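Hydrogenase maturation factor (Thermoanaerobacter tengcongensis, PDB 3VTI) probably carbamoylates the C-terminal cysteine of HypE from carbamoyl phosphate and ATP, a step in [NiFe] hydrogenase maturation. Local coordinates at residues Val42-Ser47 against Lys99-Phe104. Sequence-based numbering, arbitrary orientation.
Sequences VYNNSS and KEDGGF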
loop_
_atom_site.group_PDB
_atom_site.type_symbol
_atom_site.label_atom_id
_atom_site.label_comp_id
_atom_site.label_asym_id
_atom_site.label_seq_id
_atom_site.Cartn_x
_atom_site.Cartn_y
_atom_site.Cartn_z
ATOM N N VAL A 42 53.686 -8.230 64.782
ATOM C CA VAL A 42 52.764 -8.096 63.653
ATOM C C VAL A 42 52.054 -9.435 63.428
ATOM O O VAL A 42 52.665 -10.496 63.597
ATOM C CB VAL A 42 53.490 -7.637 62.345
ATOM C CG1 VAL A 42 54.567 -8.640 61.903
ATOM C CG2 VAL A 42 52.489 -7.387 61.219
ATOM N N TYR A 43 50.770 -9.373 63.073
ATOM C CA TYR A 43 49.993 -10.555 62.675
ATOM C C TYR A 43 48.746 -10.176 61.881
ATOM O O TYR A 43 48.320 -9.020 61.888
ATOM C CB TYR A 43 49.620 -11.443 63.882
ATOM C CG TYR A 43 48.676 -10.814 64.878
ATOM C CD1 TYR A 43 49.150 -10.294 66.073
ATOM C CD2 TYR A 43 47.303 -10.745 64.625
ATOM C CE1 TYR A 43 48.281 -9.723 66.996
ATOM C CE2 TYR A 43 46.438 -10.175 65.526
ATOM C CZ TYR A 43 46.933 -9.665 66.706
ATOM O OH TYR A 43 46.085 -9.091 67.597
ATOM N N ASN A 44 48.162 -11.165 61.209
ATOM C CA ASN A 44 46.959 -10.967 60.396
ATOM C C ASN A 44 45.686 -10.978 61.227
ATOM O O ASN A 44 45.627 -11.606 62.276
ATOM C CB ASN A 44 46.864 -12.046 59.307
ATOM C CG ASN A 44 47.979 -11.943 58.274
ATOM O OD1 ASN A 44 48.197 -10.900 57.683
ATOM N ND2 ASN A 44 48.675 -13.044 58.045
ATOM N N ASN A 45 44.676 -10.257 60.766
ATOM C CA ASN A 45 43.318 -10.401 61.270
ATOM C C ASN A 45 42.317 -10.316 60.110
ATOM O O ASN A 45 42.721 -10.161 58.955
ATOM C CB ASN A 45 43.021 -9.399 62.403
ATOM C CG ASN A 45 43.259 -7.947 61.998
ATOM O OD1 ASN A 45 43.145 -7.580 60.832
ATOM N ND2 ASN A 45 43.566 -7.109 62.981
ATOM N N SER A 46 41.026 -10.450 60.397
ATOM C CA SER A 46 40.020 -10.461 59.333
ATOM C C SER A 46 40.021 -9.194 58.468
ATOM O O SER A 46 39.836 -9.270 57.249
ATOM C CB SER A 46 38.634 -10.719 59.910
ATOM O OG SER A 46 38.333 -9.769 60.912
ATOM N N SER A 47 40.262 -8.039 59.091
ATOM C CA SER A 47 40.246 -6.734 58.395
ATOM C C SER A 47 41.534 -6.440 57.599
ATOM O O SER A 47 41.541 -5.601 56.682
ATOM C CB SER A 47 40.007 -5.606 59.406
ATOM O OG SER A 47 39.053 -5.975 60.401
ATOM N N LYS A 99 44.666 -17.244 63.251
ATOM C CA LYS A 99 43.703 -18.112 62.584
ATOM C C LYS A 99 43.444 -17.622 61.155
ATOM O O LYS A 99 43.039 -18.395 60.294
ATOM C CB LYS A 99 42.399 -18.224 63.390
ATOM C CG LYS A 99 41.483 -17.023 63.299
ATOM C CD LYS A 99 40.222 -17.198 64.117
ATOM C CE LYS A 99 39.047 -16.465 63.475
ATOM N NZ LYS A 99 39.382 -15.068 63.047
ATOM N N GLU A 100 43.708 -16.342 60.909
ATOM C CA GLU A 100 43.512 -15.737 59.590
ATOM C C GLU A 100 44.650 -16.016 58.600
ATOM O O GLU A 100 44.536 -15.677 57.419
ATOM C CB GLU A 100 43.275 -14.227 59.725
ATOM C CG GLU A 100 42.007 -13.853 60.501
ATOM C CD GLU A 100 40.717 -14.273 59.799
ATOM O OE1 GLU A 100 39.851 -14.872 60.469
ATOM O OE2 GLU A 100 40.567 -14.010 58.581
ATOM N N ASP A 101 45.726 -16.648 59.076
ATOM C CA ASP A 101 46.886 -16.989 58.237
ATOM C C ASP A 101 46.509 -17.868 57.056
ATOM O O ASP A 101 45.638 -18.737 57.174
ATOM C CB ASP A 101 47.954 -17.724 59.047
ATOM C CG ASP A 101 48.911 -16.790 59.742
ATOM O OD1 ASP A 101 49.747 -17.291 60.524
ATOM O OD2 ASP A 101 48.828 -15.566 59.514
ATOM N N GLY A 102 47.195 -17.662 55.935
ATOM C CA GLY A 102 46.928 -18.427 54.722
ATOM C C GLY A 102 45.568 -18.035 54.199
ATOM O O GLY A 102 44.637 -18.852 54.170
ATOM N N GLY A 103 45.459 -16.768 53.801
ATOM C CA GLY A 103 44.190 -16.182 53.400
ATOM C C GLY A 103 44.201 -15.727 51.959
ATOM O O GLY A 103 43.736 -14.619 51.648
ATOM N N PHE A 104 44.754 -16.583 51.085
ATOM C CA PHE A 104 44.696 -16.418 49.612
ATOM C C PHE A 104 45.358 -15.079 49.217
ATOM O O PHE A 104 46.320 -14.703 49.915
ATOM C CB PHE A 104 43.254 -16.645 49.154
ATOM C CG PHE A 104 42.598 -17.832 49.841
ATOM C CD1 PHE A 104 41.537 -17.646 50.734
ATOM C CD2 PHE A 104 43.089 -19.131 49.643
ATOM C CE1 PHE A 104 40.942 -18.737 51.394
ATOM C CE2 PHE A 104 42.507 -20.228 50.298
ATOM C CZ PHE A 104 41.431 -20.030 51.176
HETATM O O HOH W 1 49.844 -13.471 61.300
#
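A small polar surface contact, centred on an amide-carboxylate hydrogen bond between Asn-44 and Asp-101, ties strand 39-45, at Asn-44, to the loop that leads from strand 93-95 towards the first zinc finger. Asn-44 ND2 donates to Asp-101 OD2 over 2.9 Å with an N-H...O angle of 157°. The carboxylate oxygen lies close to the plane of the amide but receives the N-H nearly in line with its own C-O bond, and the two flat groups stand 81° apart. A chi1 of -66° sets the amide of Asn-44 beside its own backbone N. A water bridges this backbone N to Asp-101 OD2, accepting from the one and donating to the other, at 2.9 Å from both Asn-44 N and Asp-101 OD2, so the same oxygen is held to side chain and backbone of one residue. Strand 39-45 belongs to the mixed five-stranded sheet of the acylphosphatase domain, where Asn-44 and Arg-26 are the predicted active-site residues. Asp-101 OD2 also forms a weak, long ion pair with Arg-26 NH1, which places the carboxylate at the predicted active site. Alongside, Glu-100 lays its aliphatic part over the Asn-45/Ser-46 peptide: its CG is 3.5 Å from Ser-46 N and 3.6 Å from Asn-45 C. Bent at chi2, the chain sets its carboxylate against Ser-46, with Glu-100 OE2 3.7 Å from Ser-46 CA. Lys-99 NZ meanwhile donates to Glu-100 OE1 at its anti lone pair, as part of a salt bridge, and Gln-21 hydrogen-bonds to Glu-100 O and Gly-103 N.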